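Local coordinates for protein unsaturated chondroitin disaccharide hydrolase (Streptococcus agalactiae, PDB 3ANK) that hydrolyses unsaturated chondroitin, hyaluronan and heparin disaccharides, releasing the unsaturated uronic acid and preferring sulfated glycosaminoglycan fragments, at residues Cys176-Gln181 / Gln249-Tyr254. The protein carries 1 engineered substitution. Numbering follows the deposited sequence.
With GCD (4-deoxy-alpha-L-threo-hex-4-enopyranuronic acid), chain B.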
ATOM      1  N   CYS A 176      -8.997   1.893  -4.879  1.00 25.59           N
ATOM      2  CA  CYS A 176      -8.870   2.946  -5.887  1.00 25.74           C
ATOM      3  C   CYS A 176      -8.234   4.220  -5.347  1.00 24.72           C
ATOM      4  O   CYS A 176      -7.690   5.020  -6.109  1.00 24.06           O
ATOM      5  CB  CYS A 176     -10.229   3.255  -6.525  1.00 25.96           C
ATOM      6  SG  CYS A 176     -10.778   1.975  -7.711  1.00 31.91           S
ATOM      7  N   LEU A 177      -8.319   4.422  -4.033  1.00 23.86           N
ATOM      8  CA  LEU A 177      -7.689   5.588  -3.420  1.00 23.32           C
ATOM      9  C   LEU A 177      -6.188   5.634  -3.728  1.00 22.97           C
ATOM     10  O   LEU A 177      -5.601   6.711  -3.812  1.00 23.02           O
ATOM     11  CB  LEU A 177      -7.933   5.606  -1.910  1.00 23.08           C
ATOM     12  CG  LEU A 177      -9.394   5.812  -1.501  1.00 22.97           C
ATOM     13  CD1 LEU A 177      -9.514   6.041  -0.006  1.00 22.49           C
ATOM     14  CD2 LEU A 177     -10.011   6.968  -2.277  1.00 22.27           C
ATOM     15  N   LEU A 178      -5.573   4.464  -3.888  1.00 22.43           N
ATOM     16  CA  LEU A 178      -4.158   4.386  -4.247  1.00 22.68           C
ATOM     17  C   LEU A 178      -3.978   4.583  -5.741  1.00 22.91           C
ATOM     18  O   LEU A 178      -2.978   5.139  -6.190  1.00 23.17           O
ATOM     19  CB  LEU A 178      -3.561   3.038  -3.838  1.00 22.39           C
ATOM     20  CG  LEU A 178      -2.989   2.912  -2.418  1.00 21.90           C
ATOM     21  CD1 LEU A 178      -1.697   3.693  -2.308  1.00 22.65           C
ATOM     22  CD2 LEU A 178      -4.003   3.358  -1.375  1.00 20.44           C
ATOM     23  N   ASN A 179      -4.966   4.125  -6.496  1.00 22.81           N
ATOM     24  CA  ASN A 179      -4.891   4.095  -7.941  1.00 23.31           C
ATOM     25  C   ASN A 179      -5.033   5.463  -8.598  1.00 22.28           C
ATOM     26  O   ASN A 179      -4.414   5.729  -9.629  1.00 22.64           O
ATOM     27  CB  ASN A 179      -5.961   3.155  -8.479  1.00 23.93           C
ATOM     28  CG  ASN A 179      -5.453   2.307  -9.598  1.00 27.11           C
ATOM     29  OD1 ASN A 179      -5.987   2.355 -10.707  1.00 32.62           O
ATOM     30  ND2 ASN A 179      -4.401   1.518  -9.328  1.00 29.00           N
ATOM     31  N   ILE A 180      -5.836   6.336  -8.005  1.00 21.04           N
ATOM     32  CA  ILE A 180      -6.014   7.679  -8.554  1.00 20.11           C
ATOM     33  C   ILE A 180      -4.778   8.575  -8.438  1.00 19.81           C
ATOM     34  O   ILE A 180      -4.706   9.621  -9.078  1.00 19.77           O
ATOM     35  CB  ILE A 180      -7.220   8.402  -7.920  1.00 20.17           C
ATOM     36  CG1 ILE A 180      -7.040   8.529  -6.403  1.00 19.12           C
ATOM     37  CG2 ILE A 180      -8.516   7.654  -8.242  1.00 18.55           C
ATOM     38  CD1 ILE A 180      -8.137   9.366  -5.742  1.00 18.03           C
ATOM     39  N   GLN A 181      -3.805   8.191  -7.620  1.00 19.18           N
ATOM     40  CA  GLN A 181      -2.599   9.017  -7.510  1.00 18.67           C
ATOM     41  C   GLN A 181      -1.886   9.107  -8.869  1.00 18.64           C
ATOM     42  O   GLN A 181      -1.273  10.121  -9.198  1.00 18.38           O
ATOM     43  CB  GLN A 181      -1.657   8.490  -6.426  1.00 18.64           C
ATOM     44  CG  GLN A 181      -2.354   8.228  -5.079  1.00 17.83           C
ATOM     45  CD  GLN A 181      -3.099   9.443  -4.566  1.00 17.31           C
ATOM     46  OE1 GLN A 181      -4.233   9.337  -4.077  1.00 19.51           O
ATOM     47  NE2 GLN A 181      -2.468  10.604  -4.665  1.00 15.54           N
ATOM     48  N   GLN A 249      -8.995  -1.557   5.081  1.00 14.31           N
ATOM     49  CA  GLN A 249      -8.970  -0.452   6.022  1.00 14.47           C
ATOM     50  C   GLN A 249      -7.691   0.375   5.801  1.00 14.27           C
ATOM     51  O   GLN A 249      -7.723   1.612   5.794  1.00 14.15           O
ATOM     52  CB  GLN A 249      -9.040  -0.995   7.453  1.00 14.17           C
ATOM     53  CG  GLN A 249      -9.318   0.055   8.532  1.00 15.24           C
ATOM     54  CD  GLN A 249     -10.725   0.640   8.450  1.00 17.07           C
ATOM     55  OE1 GLN A 249     -10.997   1.735   8.975  1.00 17.08           O
ATOM     56  NE2 GLN A 249     -11.628  -0.088   7.803  1.00 13.57           N
ATOM     57  N   ALA A 250      -6.580  -0.322   5.595  1.00 14.09           N
ATOM     58  CA  ALA A 250      -5.270   0.306   5.342  1.00 14.21           C
ATOM     59  C   ALA A 250      -5.193   1.061   4.026  1.00 13.78           C
ATOM     60  O   ALA A 250      -4.523   2.092   3.949  1.00 14.48           O
ATOM     61  CB  ALA A 250      -4.139  -0.740   5.408  1.00 13.64           C
ATOM     62  N   TRP A 251      -5.855   0.546   2.986  1.00 13.90           N
ATOM     63  CA  TRP A 251      -5.912   1.244   1.696  1.00 13.50           C
ATOM     64  C   TRP A 251      -6.529   2.629   1.924  1.00 13.09           C
ATOM     65  O   TRP A 251      -6.162   3.608   1.266  1.00 13.14           O
ATOM     66  CB  TRP A 251      -6.761   0.479   0.662  1.00 13.31           C
ATOM     67  CG  TRP A 251      -6.125  -0.779   0.044  1.00 14.90           C
ATOM     68  CD1 TRP A 251      -6.771  -1.939  -0.300  1.00 15.46           C
ATOM     69  CD2 TRP A 251      -4.745  -0.977  -0.298  1.00 14.82           C
ATOM     70  NE1 TRP A 251      -5.876  -2.849  -0.835  1.00 15.17           N
ATOM     71  CE2 TRP A 251      -4.627  -2.279  -0.844  1.00 16.04           C
ATOM     72  CE3 TRP A 251      -3.593  -0.177  -0.199  1.00 17.21           C
ATOM     73  CZ2 TRP A 251      -3.401  -2.802  -1.289  1.00 16.78           C
ATOM     74  CZ3 TRP A 251      -2.372  -0.700  -0.638  1.00 16.84           C
ATOM     75  CH2 TRP A 251      -2.290  -1.998  -1.178  1.00 17.91           C
ATOM     76  N   GLY A 252      -7.495   2.697   2.838  1.00 12.64           N
ATOM     77  CA  GLY A 252      -8.131   3.975   3.189  1.00 12.06           C
ATOM     78  C   GLY A 252      -7.178   4.852   3.989  1.00 12.30           C
ATOM     79  O   GLY A 252      -7.037   6.036   3.722  1.00 12.38           O
ATOM     80  N   ILE A 253      -6.508   4.255   4.972  1.00 11.92           N
ATOM     81  CA  ILE A 253      -5.599   4.989   5.837  1.00 11.81           C
ATOM     82  C   ILE A 253      -4.447   5.642   5.060  1.00 11.90           C
ATOM     83  O   ILE A 253      -4.031   6.761   5.375  1.00 11.74           O
ATOM     84  CB  ILE A 253      -5.064   4.078   6.944  1.00 11.60           C
ATOM     85  CG1 ILE A 253      -6.229   3.708   7.883  1.00 11.15           C
ATOM     86  CG2 ILE A 253      -3.925   4.768   7.705  1.00 11.74           C
ATOM     87  CD1 ILE A 253      -5.931   2.538   8.841  1.00 12.04           C
ATOM     88  N   TYR A 254      -3.960   4.950   4.036  1.00 11.82           N
ATOM     89  CA  TYR A 254      -2.924   5.496   3.161  1.00 12.02           C
ATOM     90  C   TYR A 254      -3.512   6.316   2.004  1.00 12.01           C
ATOM     91  O   TYR A 254      -3.020   7.399   1.685  1.00 12.64           O
ATOM     92  CB  TYR A 254      -2.033   4.367   2.626  1.00 12.10           C
ATOM     93  CG  TYR A 254      -0.675   4.822   2.097  1.00 13.38           C
ATOM     94  CD1 TYR A 254       0.185   3.922   1.481  1.00 14.10           C
ATOM     95  CD2 TYR A 254      -0.258   6.150   2.207  1.00 14.81           C
ATOM     96  CE1 TYR A 254       1.429   4.318   0.999  1.00 13.14           C
ATOM     97  CE2 TYR A 254       0.994   6.561   1.712  1.00 14.36           C
ATOM     98  CZ  TYR A 254       1.831   5.632   1.114  1.00 15.08           C
ATOM     99  OH  TYR A 254       3.071   6.018   0.611  1.00 14.53           O
TER
HETATM  100  C1  GCD B   2      -6.595  -7.132  -6.285  1.00 36.90           C
HETATM  101  C2  GCD B   2      -7.024  -5.697  -6.535  1.00 36.20           C
HETATM  102  C3  GCD B   2      -5.947  -4.754  -6.014  1.00 35.14           C
HETATM  103  C4  GCD B   2      -5.749  -5.093  -4.547  1.00 33.66           C
HETATM  104  C5  GCD B   2      -6.007  -6.375  -4.079  1.00 32.75           C
HETATM  105  C6  GCD B   2      -5.831  -6.655  -2.601  1.00 29.81           C
HETATM  106  O2  GCD B   2      -7.205  -5.504  -7.933  1.00 36.30           O
HETATM  107  O3  GCD B   2      -6.398  -3.399  -6.123  1.00 35.34           O
HETATM  108  O5  GCD B   2      -6.382  -7.411  -4.892  1.00 35.53           O
HETATM  109  O6A GCD B   2      -6.026  -7.821  -2.214  1.00 28.82           O
HETATM  110  O6B GCD B   2      -5.468  -5.717  -1.863  1.00 28.65           O
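Trp251, whose indole packs against Leu178, donates a hydrogen bond from NE1 to carboxylate oxygen O6B of the unsaturated uronic acid (GCD), 3.1 Å long and bent to 150°. O6B lies at the edge of the indole, in its plane. Arg247 and Asn175, the latter an engineered replacement of the proton donor, also bond this sugar, as does the nucleophile Asp115. At the benzo end of the indole, Leu178 crosses Trp251 at about a right angle: its CD2 meets CE3 at 3.7 Å, while Leu178 CG lies 3.9 Å from Trp251 CE3. Leu178 CD2 also lies 3.4 Å from Trp251 O. The other branch, CD1, reaches Tyr254 CD1 at 4.2 Å, so the two branches of Leu178 touch two aromatic residues about one helical turn apart. Leu177 turns its CG anti to the carbonyl carbon (chi1 -66°) and rests CD1 against Gly252 CA, 4.0 Å away, at the point where the two backbones are nearest. The short helix 176-179 is thereby joined to helix 246-263 inside the (alpha/alpha)6 barrel of this family 88 hydrolase. No hydrogen bond links the two segments; the contact is apolar packing at the benzo end of the indole, while its N-H is directed at the substrate carboxylate.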